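Local coordinates for BauA (Acinetobacter baumannii, PDB 6HCP), which serves as the outer-membrane receptor for ferric preacinetobactin, taking up siderophore-bound iron, probably by TonB-dependent transport, at residues Pro126-Ser131 with Leu339-Asp344; Thr274-Asp279 with Thr393-Pro398; Pro278-Val283 with Pro404-Thr409; Lys490-Pro495 with Pro536-Asp541; Ala680-Ala683 with Asn689-Leu692. One frame throughout, in Å; residues are numbered along the deposited sequence.

Interaction 1. Residues Pro126-Ser131 with Leu339-Asp344. With EDO (1,2-ethanediol), chain L.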
# COMPACT_ATOMS: atom_id res chain seq x y z
N PRO A 126 7.70 22.85 26.74
CA PRO A 126 6.93 23.54 25.70
C PRO A 126 5.42 23.49 25.96
O PRO A 126 4.93 22.50 26.50
CB PRO A 126 7.34 22.79 24.42
CG PRO A 126 8.74 22.32 24.74
CD PRO A 126 8.67 21.89 26.19
N PHE A 127 4.72 24.56 25.59
CA PHE A 127 3.34 24.77 26.03
C PHE A 127 2.38 23.73 25.43
O PHE A 127 1.53 23.22 26.12
CB PHE A 127 2.90 26.17 25.62
CG PHE A 127 1.72 26.71 26.38
CD1 PHE A 127 1.87 27.20 27.67
CD2 PHE A 127 0.47 26.82 25.79
CE1 PHE A 127 0.80 27.81 28.33
CE2 PHE A 127 -0.60 27.38 26.46
CZ PHE A 127 -0.44 27.87 27.74
N TYR A 128 2.53 23.41 24.13
CA TYR A 128 1.50 22.66 23.41
C TYR A 128 2.05 21.40 22.71
O TYR A 128 1.28 20.48 22.42
CB TYR A 128 0.82 23.54 22.37
CG TYR A 128 -0.29 24.43 22.86
CD1 TYR A 128 -1.09 24.09 23.94
CD2 TYR A 128 -0.49 25.66 22.27
CE1 TYR A 128 -2.15 24.89 24.34
CE2 TYR A 128 -1.57 26.45 22.61
CZ TYR A 128 -2.36 26.10 23.69
OH TYR A 128 -3.38 26.92 24.05
N ARG A 129 3.32 21.41 22.29
CA ARG A 129 3.90 20.20 21.68
C ARG A 129 5.40 20.17 21.96
O ARG A 129 6.07 21.17 21.84
CB ARG A 129 3.63 20.16 20.17
CG ARG A 129 4.28 18.98 19.44
CD ARG A 129 3.40 18.49 18.29
NE ARG A 129 3.12 19.54 17.35
CZ ARG A 129 1.91 19.93 16.97
NH1 ARG A 129 0.85 19.13 17.14
NH2 ARG A 129 1.81 21.06 16.30
N THR A 130 5.89 18.99 22.35
CA THR A 130 7.25 18.77 22.72
C THR A 130 7.85 17.68 21.83
O THR A 130 7.48 16.52 21.95
CB THR A 130 7.37 18.42 24.21
OG1 THR A 130 6.87 19.53 24.96
CG2 THR A 130 8.80 18.14 24.62
N SER A 131 8.91 18.04 21.08
CA SER A 131 9.72 17.04 20.36
C SER A 131 10.72 16.43 21.33
O SER A 131 11.28 17.11 22.19
CB SER A 131 10.38 17.64 19.13
OG SER A 131 10.82 16.60 18.25
N LEU A 339 -5.47 34.26 16.74
CA LEU A 339 -5.15 34.28 18.16
C LEU A 339 -3.64 34.34 18.31
O LEU A 339 -2.90 33.68 17.58
CB LEU A 339 -5.72 33.02 18.82
CG LEU A 339 -5.34 32.82 20.30
CD1 LEU A 339 -5.86 33.96 21.16
CD2 LEU A 339 -5.88 31.49 20.81
N ALA A 340 -3.17 35.14 19.26
CA ALA A 340 -1.79 35.09 19.67
C ALA A 340 -1.75 35.30 21.17
O ALA A 340 -2.63 35.99 21.72
CB ALA A 340 -0.92 36.11 18.95
N PHE A 341 -0.81 34.62 21.83
CA PHE A 341 -0.55 34.93 23.23
C PHE A 341 0.93 34.73 23.52
O PHE A 341 1.64 33.95 22.87
CB PHE A 341 -1.51 34.15 24.15
CG PHE A 341 -1.33 32.65 24.14
CD1 PHE A 341 -0.33 32.04 24.89
CD2 PHE A 341 -2.18 31.86 23.40
CE1 PHE A 341 -0.17 30.66 24.87
CE2 PHE A 341 -2.04 30.48 23.39
CZ PHE A 341 -1.04 29.88 24.12
N ASP A 342 1.41 35.53 24.47
CA ASP A 342 2.76 35.46 24.98
C ASP A 342 2.67 35.22 26.48
O ASP A 342 1.90 35.91 27.15
CB ASP A 342 3.54 36.76 24.75
CG ASP A 342 3.68 37.16 23.28
OD1 ASP A 342 3.76 36.26 22.43
OD2 ASP A 342 3.52 38.37 22.99
N VAL A 343 3.43 34.26 27.00
CA VAL A 343 3.37 33.97 28.43
C VAL A 343 4.79 33.77 28.97
O VAL A 343 5.66 33.12 28.34
CB VAL A 343 2.40 32.81 28.74
CG1 VAL A 343 2.49 31.68 27.75
CG2 VAL A 343 2.50 32.29 30.17
N ASP A 344 5.06 34.44 30.09
CA ASP A 344 6.31 34.35 30.84
C ASP A 344 6.04 33.62 32.16
O ASP A 344 5.18 34.04 32.94
CB ASP A 344 6.88 35.74 31.12
CG ASP A 344 7.42 36.46 29.90
OD1 ASP A 344 7.85 35.77 28.96
OD2 ASP A 344 7.40 37.69 29.89
C1 EDO L . 4.33 39.06 27.73
O1 EDO L . 5.69 38.74 28.06
C2 EDO L . 3.45 38.48 28.81
O2 EDO L . 3.95 38.81 30.11

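Interaction 2. Residues Thr274-Asp279 with Thr393-Pro398. With EDO (1,2-ethanediol), chain B.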
# COMPACT_ATOMS: atom_id res chain seq x y z
N THR A 274 -7.05 13.87 4.01
CA THR A 274 -7.79 15.10 3.75
C THR A 274 -7.49 16.12 4.87
O THR A 274 -7.60 15.79 6.02
CB THR A 274 -9.29 14.80 3.69
OG1 THR A 274 -9.56 13.79 2.71
CG2 THR A 274 -10.14 16.02 3.40
N LEU A 275 -7.33 17.38 4.49
CA LEU A 275 -7.25 18.49 5.43
C LEU A 275 -8.57 19.26 5.37
O LEU A 275 -8.93 19.80 4.34
CB LEU A 275 -6.08 19.40 5.06
CG LEU A 275 -5.92 20.61 5.97
CD1 LEU A 275 -5.65 20.17 7.41
CD2 LEU A 275 -4.84 21.53 5.46
N LEU A 276 -9.29 19.30 6.49
CA LEU A 276 -10.63 19.92 6.54
C LEU A 276 -10.59 21.34 7.12
O LEU A 276 -11.62 21.92 7.45
CB LEU A 276 -11.55 19.02 7.35
CG LEU A 276 -11.92 17.70 6.68
CD1 LEU A 276 -12.88 16.92 7.55
CD2 LEU A 276 -12.54 17.94 5.30
N SER A 277 -9.39 21.90 7.21
CA SER A 277 -9.19 23.28 7.63
C SER A 277 -8.47 24.01 6.50
O SER A 277 -7.87 23.37 5.64
CB SER A 277 -8.38 23.32 8.94
OG SER A 277 -9.02 22.57 9.98
N PRO A 278 -8.42 25.36 6.52
CA PRO A 278 -7.79 26.11 5.43
C PRO A 278 -6.36 25.67 5.13
O PRO A 278 -5.53 25.57 6.03
CB PRO A 278 -7.84 27.57 5.92
CG PRO A 278 -9.02 27.62 6.87
CD PRO A 278 -9.11 26.23 7.48
N ASP A 279 -6.05 25.48 3.83
CA ASP A 279 -4.72 25.12 3.40
C ASP A 279 -3.73 26.22 3.79
O ASP A 279 -2.60 25.92 4.13
CB ASP A 279 -4.65 24.76 1.90
CG ASP A 279 -5.38 25.69 0.94
OD1 ASP A 279 -5.56 26.88 1.30
OD2 ASP A 279 -5.77 25.23 -0.17
N THR A 393 -17.21 25.28 1.87
CA THR A 393 -16.54 24.23 1.11
C THR A 393 -17.39 22.97 1.22
O THR A 393 -18.52 22.97 1.76
CB THR A 393 -15.10 24.00 1.60
OG1 THR A 393 -15.12 23.55 2.96
CG2 THR A 393 -14.24 25.24 1.50
N ASN A 394 -16.81 21.85 0.77
CA ASN A 394 -17.42 20.54 0.98
C ASN A 394 -16.31 19.60 1.44
O ASN A 394 -15.22 19.60 0.85
CB ASN A 394 -18.14 20.08 -0.30
CG ASN A 394 -18.87 18.77 -0.13
OD1 ASN A 394 -18.26 17.72 0.09
ND2 ASN A 394 -20.20 18.83 -0.17
N ILE A 395 -16.58 18.77 2.45
CA ILE A 395 -15.53 17.94 3.04
C ILE A 395 -15.00 16.92 2.02
O ILE A 395 -13.90 16.41 2.21
CB ILE A 395 -15.97 17.23 4.33
CG1 ILE A 395 -17.03 16.16 4.08
CG2 ILE A 395 -16.42 18.25 5.37
CD1 ILE A 395 -17.43 15.39 5.31
N TYR A 396 -15.81 16.56 1.03
CA TYR A 396 -15.39 15.58 0.05
C TYR A 396 -14.75 16.22 -1.19
O TYR A 396 -14.35 15.50 -2.10
CB TYR A 396 -16.58 14.72 -0.37
CG TYR A 396 -17.25 14.01 0.78
CD1 TYR A 396 -16.59 13.04 1.51
CD2 TYR A 396 -18.54 14.35 1.17
CE1 TYR A 396 -17.17 12.44 2.61
CE2 TYR A 396 -19.16 13.72 2.24
CZ TYR A 396 -18.46 12.78 2.98
OH TYR A 396 -19.08 12.14 4.02
N ASP A 397 -14.69 17.56 -1.27
CA ASP A 397 -14.08 18.23 -2.44
C ASP A 397 -12.58 18.01 -2.40
O ASP A 397 -11.90 18.40 -1.44
CB ASP A 397 -14.45 19.71 -2.50
CG ASP A 397 -14.12 20.47 -3.79
OD1 ASP A 397 -13.37 19.96 -4.65
OD2 ASP A 397 -14.53 21.63 -3.88
N PRO A 398 -11.97 17.55 -3.52
CA PRO A 398 -10.51 17.38 -3.56
C PRO A 398 -9.80 18.71 -3.77
O PRO A 398 -8.61 18.77 -3.58
CB PRO A 398 -10.27 16.41 -4.73
CG PRO A 398 -11.62 15.81 -5.01
CD PRO A 398 -12.63 16.88 -4.64
C1 EDO B . -7.46 16.98 0.94
O1 EDO B . -7.05 18.14 1.66
C2 EDO B . -8.25 17.54 -0.22
O2 EDO B . -8.58 18.85 0.25

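Interaction 3. Residues Pro278-Val283 with Pro404-Thr409. With EDO (1,2-ethanediol), chain D; EDO (1,2-ethanediol), chain Q.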
# COMPACT_ATOMS: atom_id res chain seq x y z
N PRO A 278 -8.42 25.36 6.52
CA PRO A 278 -7.79 26.11 5.43
C PRO A 278 -6.36 25.67 5.13
O PRO A 278 -5.53 25.57 6.03
CB PRO A 278 -7.84 27.57 5.92
CG PRO A 278 -9.02 27.62 6.87
CD PRO A 278 -9.11 26.23 7.48
N ASP A 279 -6.05 25.48 3.83
CA ASP A 279 -4.72 25.12 3.40
C ASP A 279 -3.73 26.22 3.79
O ASP A 279 -2.60 25.92 4.13
CB ASP A 279 -4.65 24.76 1.90
CG ASP A 279 -5.38 25.69 0.94
OD1 ASP A 279 -5.56 26.88 1.30
OD2 ASP A 279 -5.77 25.23 -0.17
N TRP A 280 -4.20 27.47 3.87
CA TRP A 280 -3.33 28.60 4.22
C TRP A 280 -3.19 28.77 5.74
O TRP A 280 -2.38 29.58 6.19
CB TRP A 280 -3.83 29.89 3.58
CG TRP A 280 -5.27 30.22 3.82
CD1 TRP A 280 -6.28 30.15 2.90
CD2 TRP A 280 -5.85 30.77 5.02
NE1 TRP A 280 -7.45 30.58 3.46
CE2 TRP A 280 -7.22 30.99 4.75
CE3 TRP A 280 -5.35 31.14 6.27
CZ2 TRP A 280 -8.09 31.51 5.70
CZ3 TRP A 280 -6.21 31.64 7.21
CH2 TRP A 280 -7.56 31.84 6.92
N GLY A 281 -3.98 28.03 6.53
CA GLY A 281 -3.97 28.20 8.00
C GLY A 281 -2.65 27.75 8.60
O GLY A 281 -2.02 26.81 8.09
N SER A 282 -2.18 28.44 9.64
CA SER A 282 -0.92 28.05 10.23
C SER A 282 -0.92 28.34 11.73
O SER A 282 -1.64 29.22 12.25
CB SER A 282 0.26 28.70 9.55
OG SER A 282 0.23 30.09 9.73
N VAL A 283 -0.06 27.59 12.42
CA VAL A 283 0.18 27.76 13.82
C VAL A 283 1.69 27.76 14.02
O VAL A 283 2.42 26.99 13.36
CB VAL A 283 -0.50 26.67 14.67
CG1 VAL A 283 0.14 25.30 14.43
CG2 VAL A 283 -0.46 27.02 16.17
N PRO A 404 -8.41 33.87 0.12
CA PRO A 404 -7.11 34.45 0.44
C PRO A 404 -6.77 34.32 1.94
O PRO A 404 -7.66 34.15 2.78
CB PRO A 404 -7.26 35.91 0.01
CG PRO A 404 -8.75 36.20 0.05
CD PRO A 404 -9.47 34.87 -0.09
N LYS A 405 -5.47 34.29 2.22
CA LYS A 405 -4.94 34.26 3.55
C LYS A 405 -5.01 35.66 4.16
O LYS A 405 -4.35 36.57 3.67
CB LYS A 405 -3.49 33.79 3.50
CG LYS A 405 -2.82 33.64 4.86
CD LYS A 405 -1.32 33.55 4.72
CE LYS A 405 -0.69 32.65 5.75
NZ LYS A 405 0.68 32.24 5.35
N PRO A 406 -5.71 35.87 5.28
CA PRO A 406 -5.73 37.18 5.92
C PRO A 406 -4.35 37.50 6.50
O PRO A 406 -3.63 36.62 6.97
CB PRO A 406 -6.82 37.11 7.00
CG PRO A 406 -7.15 35.63 7.15
CD PRO A 406 -6.62 34.91 5.93
N GLU A 407 -3.97 38.77 6.43
CA GLU A 407 -2.79 39.24 7.09
C GLU A 407 -2.97 39.02 8.61
O GLU A 407 -4.07 39.13 9.12
CB GLU A 407 -2.58 40.72 6.78
CG GLU A 407 -1.12 41.10 6.77
CD GLU A 407 -0.90 42.60 6.82
OE1 GLU A 407 -1.75 43.33 6.28
OE2 GLU A 407 0.07 43.04 7.49
N PHE A 408 -1.86 38.83 9.31
CA PHE A 408 -1.90 38.49 10.72
C PHE A 408 -1.61 39.74 11.55
O PHE A 408 -0.45 40.07 11.77
CB PHE A 408 -0.92 37.35 11.01
CG PHE A 408 -1.05 36.78 12.40
CD1 PHE A 408 -2.14 36.00 12.74
CD2 PHE A 408 -0.09 37.04 13.37
CE1 PHE A 408 -2.28 35.51 14.04
CE2 PHE A 408 -0.24 36.56 14.66
CZ PHE A 408 -1.32 35.77 14.98
N THR A 409 -2.67 40.35 12.09
CA THR A 409 -2.56 41.58 12.90
C THR A 409 -3.56 41.56 14.07
O THR A 409 -4.34 42.48 14.24
CB THR A 409 -2.88 42.82 12.04
OG1 THR A 409 -4.20 42.63 11.52
CG2 THR A 409 -1.89 43.03 10.92
C1 EDO D . 1.26 31.62 12.70
O1 EDO D . 1.89 30.94 11.62
C2 EDO D . 0.21 32.59 12.22
O2 EDO D . 0.82 33.60 11.41
C1 EDO Q . -6.83 41.36 9.03
O1 EDO Q . -5.42 41.54 9.00
C2 EDO Q . -7.49 42.34 8.08
O2 EDO Q . -7.59 41.74 6.79
O HOH W 1 0.27 29.63 5.37

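Interaction 4. Residues Lys490-Pro495 with Pro536-Asp541. With EDO (1,2-ethanediol), chain E.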
# COMPACT_ATOMS: atom_id res chain seq x y z
N LYS A 490 -8.11 24.74 39.77
CA LYS A 490 -8.51 26.10 40.18
C LYS A 490 -10.03 26.19 40.14
O LYS A 490 -10.68 25.74 39.18
CB LYS A 490 -7.88 27.11 39.21
CG LYS A 490 -8.25 28.56 39.44
CD LYS A 490 -7.44 29.50 38.59
CE LYS A 490 -7.56 29.22 37.11
NZ LYS A 490 -8.85 29.71 36.59
N GLY A 491 -10.61 26.81 41.16
CA GLY A 491 -12.05 26.98 41.20
C GLY A 491 -12.54 27.96 40.14
O GLY A 491 -11.87 28.90 39.79
N ASP A 492 -13.74 27.70 39.63
CA ASP A 492 -14.41 28.61 38.71
C ASP A 492 -15.00 29.79 39.51
O ASP A 492 -15.22 29.70 40.75
CB ASP A 492 -15.54 27.89 37.98
CG ASP A 492 -15.06 26.84 36.99
OD1 ASP A 492 -13.95 27.00 36.47
OD2 ASP A 492 -15.88 25.98 36.63
N GLN A 493 -15.37 30.84 38.77
CA GLN A 493 -15.99 32.04 39.36
C GLN A 493 -17.43 32.18 38.85
O GLN A 493 -17.69 32.04 37.66
CB GLN A 493 -15.19 33.30 39.04
CG GLN A 493 -15.81 34.57 39.61
CD GLN A 493 -14.84 35.73 39.58
OE1 GLN A 493 -14.13 35.92 38.61
NE2 GLN A 493 -14.76 36.48 40.67
N ALA A 494 -18.36 32.38 39.78
CA ALA A 494 -19.77 32.54 39.46
C ALA A 494 -19.95 33.82 38.65
O ALA A 494 -19.35 34.85 38.97
CB ALA A 494 -20.58 32.55 40.73
N PRO A 495 -20.72 33.79 37.55
CA PRO A 495 -20.97 34.99 36.76
C PRO A 495 -21.85 36.03 37.48
O PRO A 495 -22.53 35.70 38.46
CB PRO A 495 -21.66 34.42 35.50
CG PRO A 495 -22.40 33.21 36.01
CD PRO A 495 -21.49 32.62 37.08
N PRO A 536 -15.03 16.85 40.02
CA PRO A 536 -16.15 17.78 40.11
C PRO A 536 -16.18 18.77 38.94
O PRO A 536 -15.15 19.05 38.32
CB PRO A 536 -15.95 18.51 41.44
CG PRO A 536 -14.47 18.39 41.73
CD PRO A 536 -13.98 17.13 41.02
N SER A 537 -17.37 19.33 38.67
CA SER A 537 -17.52 20.43 37.76
C SER A 537 -18.57 21.40 38.34
O SER A 537 -19.35 21.04 39.21
CB SER A 537 -17.92 19.97 36.36
OG SER A 537 -19.20 19.35 36.39
N SER A 538 -18.52 22.62 37.83
CA SER A 538 -19.34 23.72 38.35
C SER A 538 -20.27 24.22 37.24
O SER A 538 -19.89 24.20 36.09
CB SER A 538 -18.46 24.81 38.88
OG SER A 538 -17.72 24.38 40.01
N TYR A 539 -21.47 24.68 37.61
CA TYR A 539 -22.40 25.25 36.63
C TYR A 539 -23.47 26.09 37.35
O TYR A 539 -23.68 25.97 38.55
CB TYR A 539 -23.02 24.12 35.81
CG TYR A 539 -23.71 23.07 36.63
CD1 TYR A 539 -25.00 23.27 37.08
CD2 TYR A 539 -23.11 21.85 36.92
CE1 TYR A 539 -25.64 22.36 37.90
CE2 TYR A 539 -23.76 20.91 37.71
CZ TYR A 539 -25.02 21.17 38.21
OH TYR A 539 -25.69 20.29 39.01
N LEU A 540 -24.22 26.86 36.55
CA LEU A 540 -25.36 27.65 36.99
C LEU A 540 -26.60 26.76 37.04
O LEU A 540 -26.96 26.16 36.04
CB LEU A 540 -25.51 28.78 35.98
CG LEU A 540 -26.32 30.00 36.41
CD1 LEU A 540 -25.85 30.52 37.77
CD2 LEU A 540 -26.23 31.10 35.35
N ASP A 541 -27.14 26.54 38.25
CA ASP A 541 -28.27 25.65 38.51
C ASP A 541 -29.59 26.44 38.59
O ASP A 541 -29.89 27.05 39.61
CB ASP A 541 -28.02 24.84 39.79
CG ASP A 541 -29.09 23.80 40.08
OD1 ASP A 541 -30.06 23.72 39.30
OD2 ASP A 541 -28.99 23.14 41.14
C1 EDO E . -19.12 16.66 34.33
O1 EDO E . -18.69 16.99 35.65
C2 EDO E . -20.57 16.22 34.47
O2 EDO E . -21.36 17.38 34.73
O HOH W 2 -15.13 25.21 40.21
O HOH W 3 -16.40 23.34 36.06

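Interaction 5. Residues Ala680-Ala683 with Asn689-Leu692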
# COMPACT_ATOMS: atom_id res chain seq x y z
N ALA A 680 -9.41 5.73 7.50
CA ALA A 680 -10.05 7.04 7.71
C ALA A 680 -10.99 6.93 8.92
O ALA A 680 -11.88 6.08 8.93
CB ALA A 680 -10.80 7.46 6.48
N TYR A 681 -10.79 7.77 9.93
CA TYR A 681 -11.69 7.78 11.07
C TYR A 681 -11.81 9.19 11.64
O TYR A 681 -10.86 10.00 11.60
CB TYR A 681 -11.19 6.81 12.15
CG TYR A 681 -9.86 7.15 12.76
CD1 TYR A 681 -8.68 6.73 12.16
CD2 TYR A 681 -9.76 7.88 13.94
CE1 TYR A 681 -7.44 6.99 12.73
CE2 TYR A 681 -8.53 8.17 14.51
CZ TYR A 681 -7.37 7.69 13.92
OH TYR A 681 -6.14 8.01 14.43
N TRP A 682 -12.99 9.46 12.21
CA TRP A 682 -13.27 10.64 13.03
C TRP A 682 -12.89 10.31 14.48
O TRP A 682 -13.24 9.25 14.97
CB TRP A 682 -14.76 11.01 13.00
CG TRP A 682 -15.33 11.40 11.67
CD1 TRP A 682 -16.39 10.79 11.04
CD2 TRP A 682 -15.07 12.61 10.95
NE1 TRP A 682 -16.72 11.50 9.92
CE2 TRP A 682 -15.94 12.63 9.84
CE3 TRP A 682 -14.11 13.64 11.08
CZ2 TRP A 682 -15.99 13.70 8.96
CZ3 TRP A 682 -14.15 14.68 10.19
CH2 TRP A 682 -15.07 14.71 9.14
N ALA A 683 -12.38 11.32 15.18
CA ALA A 683 -12.25 11.26 16.65
C ALA A 683 -12.34 12.69 17.17
O ALA A 683 -12.28 13.64 16.39
CB ALA A 683 -10.95 10.61 17.04
N ASN A 689 -15.68 19.34 17.57
CA ASN A 689 -16.32 18.04 17.78
C ASN A 689 -15.51 16.88 17.19
O ASN A 689 -15.48 15.79 17.79
CB ASN A 689 -17.73 17.99 17.19
CG ASN A 689 -18.74 18.92 17.85
OD1 ASN A 689 -19.70 19.29 17.19
ND2 ASN A 689 -18.55 19.28 19.12
N LEU A 690 -14.92 17.07 15.99
CA LEU A 690 -14.34 15.98 15.23
C LEU A 690 -13.08 16.45 14.51
O LEU A 690 -13.01 17.58 14.06
CB LEU A 690 -15.31 15.52 14.14
CG LEU A 690 -16.66 14.96 14.57
CD1 LEU A 690 -17.48 14.64 13.32
CD2 LEU A 690 -16.50 13.73 15.43
N ALA A 691 -12.16 15.52 14.31
CA ALA A 691 -11.04 15.69 13.42
C ALA A 691 -10.66 14.31 12.87
O ALA A 691 -10.86 13.30 13.52
CB ALA A 691 -9.88 16.32 14.14
N LEU A 692 -10.14 14.29 11.64
CA LEU A 692 -9.68 13.05 11.05
C LEU A 692 -8.37 12.61 11.71
O LEU A 692 -7.47 13.40 11.92
CB LEU A 692 -9.45 13.25 9.55
CG LEU A 692 -10.71 13.35 8.70
CD1 LEU A 692 -10.34 13.72 7.27
CD2 LEU A 692 -11.49 12.04 8.73

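Interaction 1. Residues Pro126-Ser131 with Leu339-Asp344
F341 reaches inward from strand 331-358 and lays the end of its ring against two aromatic neighbours, F127 and Y128, on a loop that comes to meet it. Its CZ touches F127 CE2 at 3.5 Å and Y128 OH at 3.8 Å, so one ring carbon meets both loop residues. F341 and F127 meet obliquely, with centroids 5.2 Å apart and planes inclined at 59°, and F341 CE1 comes over one face of F127. F127 CD2 and Y128 CE2 lie at the edge of the F341 ring, in its plane. The F341 CG sits between backbone N and carbonyl carbon (chi1 66°), a crowded position that directs the ring off the strand. F127 CD2 stands 3.4 Å above the centre of the Y128 ring, so the two loop rings pack on each other as well as on F341. V343 adds a looser apolar touch, its CG1 lying 4.3 Å from F127 CE1. Y315, on strand 302-318, meets the Y128 ring edge-to-face and also meets the F341 ring, while T113 and N114 hold the carbonyl O of F127. An aromatic cluster with no direct hydrogen bond thus joins a plug-domain loop to the barrel's inner wall, part of the plug-in-barrel architecture of TonB-dependent receptors.

Interaction 2. Residues Thr274-Asp279 with Thr393-Pro398
L276 and I395 meet where two long loops of the barrel, probably extracellular as in related receptors, fold against each other, the second of them turning sharply just after strand 391-394. L276 CD2 comes to 3.6 Å from I395 CB, the two side chains crossing obliquely, and the same methyl lies 3.7 Å from the carbonyl O of I395. T274 adds its CG2 methyl, 4.0 Å from that same O of I395. The turn presenting I395 is doubly braced. N394 OD1 accepts from Y396 N at 2.9 Å, in the carbonyl plane, forming an Asx turn, while D397 N bonds to N394 O to close a type I turn. I395 CG1, placed between its own backbone N and carbonyl carbon (chi1 68°), rides 3.6 Å above the centre of the Y396 ring, leaving CB and CG2 to face the leucine. Beside the contact, L275 N gives a nearly straight bond at 2.9 Å to O1 of an ethanediol, probably from the crystallisation liquor. Farther out, Y396 packs on P398 of a third subunit, and P398 on Y396 of a second. No direct hydrogen bond crosses between the segments: methyls pack on I395, its carbonyl O included, and the hydrogen bonds serve to shape the turn.

Interaction 3. Residues Pro278-Val283 with Pro404-Thr409
A type I turn from P278 to G281, closed by G281 N bonding to P278 O, leads into strand 282-297 and brings the CA of W280 to 5.9 Å from the CA of K405 on an extended, proline-rich segment. The indole of W280 provides most of the contact surface. P406 CD lies over its six-membered ring, 3.6 Å from the centroid and 21° off the normal, a CH-pi contact in which the proline crosses at about a right angle. K405 CA makes a second one over the five-membered ring of W280, at 4.0 Å, on the same face. The opposite face rests on P278 CB, 3.7 Å above the centre of the W280 ring. W280 NE1 is held by W402 O, which probably helps fix the ring's rotation. K405, with CG anti to its backbone N (chi1 -177°), runs past the indole with CG 3.8 Å from W280 CE3, and its bend at chi3 helps bring the ammonium near the backbone of W280. There one water accepts from K405 NZ at 2.6 Å and donates to W280 O at 2.8 Å. Otherwise the contact is mainly CH-pi packing, with P404 O over the same indole face. A tryptophan with P406 and K405 on one face and P278 on the other thus joins the turn before strand 282-297 to the loop before strand 412-431, at the rim of the barrel.

Interaction 4. Residues Lys490-Pro495 with Pro536-Asp541
D492 and S538 form the centre of this contact, yet their closest direct approach is a plain one, D492 OD2 lying 3.6 Å from S538 CB. Two waters do the polar work. One accepts from D492 N at 2.9 Å and also bonds to S538 OG, at 2.7 Å; the other donates to D492 OD2 at 2.8 Å and accepts from S538 N at 2.9 Å. Each residue therefore contributes one backbone N-H and one side-chain oxygen to the bridge. With its CG beside its own N (chi1 -69°), D492 can turn both its carboxylate and its amide to the strand. Farther along, P495 CG and L540 CD2 touch loosely at 4.4 Å, and the touching parts run 11° from parallel. In the next shell, D492 is paired through its backbone with F505, and S537 and Y539 bond to G556 and V553 on strand 549-569, which probably helps fix the strand on either side of S538. F552 of that strand packs on D492, A494 and P495. Such chemistry implies a hydrated seam: the polar link between the loop and strand 524-541 runs through two ordered waters that stand in for direct hydrogen bonds, beside a loose apolar touch.

Interaction 5. Residues Ala680-Ala683 with Asn689-Leu692
W682 and L692 face each other as a non-hydrogen-bonded antiparallel pair, CA to CA 4.8 Å, and beside them A683 and A691 form the hydrogen-bonded pair. Backbone hydrogen bonds come first. A683 N bonds to A691 O at 3.0 Å, and A691 N returns to A683 O at 2.8 Å. Weaker CA-H...O contacts extend this on both ends: L692 CA meets Y681 O, and L690 CA meets A683 O, each at 3.3 Å, so A683 O receives both an N-H and a C-H.

CH-pi contacts form the second group. The W682 indole stands between two leucines, L692 CD2 over its six-membered ring at 4.1 Å from the centroid and L690 CD1 over the five-membered ring on the opposite face, at 4.2 Å. L690 crosses the tryptophan at about a right angle, and its CB also touches W682 CE3 at 3.8 Å. With CG anti to the carbonyl carbon (chi1 -62°), W682 stands its ring between the two aliphatic chains, and NE1 is taken by P267 O. A683 and A691 point to the other face of the little sheet.

The polar end of N689 lies away from the pairing, its OD1 accepting from V260 N. N689 and L690 both face V258, a classic beta bulge that fits the hairpin to strand 258-259. Overall this is a short antiparallel beta hairpin, with W682 packed between L690 and L692, in the loop before the last barrel strand, and residues 689-692 open the predicted TonB C-terminal box.

Only interaction 1 joins the plug to the barrel wall; the other four tie together parts of the barrel and its loops. Interactions 2 and 5 are buried, interactions 1 and 3 partly so, and interaction 4 lies at the surface, where waters replace direct hydrogen bonds. Interactions 2 and 3 share P278 and D279, so one loop packs against two parts of the 393-409 region. L276 and I395 of interaction 2 in turn touch W682 of interaction 5, and F408 of interaction 3 packs on L339 and A340 of interaction 1. Aromatic side chains dominate 1 and 3, aliphatic ones dominate 2, and interaction 5 adds backbone pairing to its tryptophan packing, alone having direct hydrogen bonds between its segments.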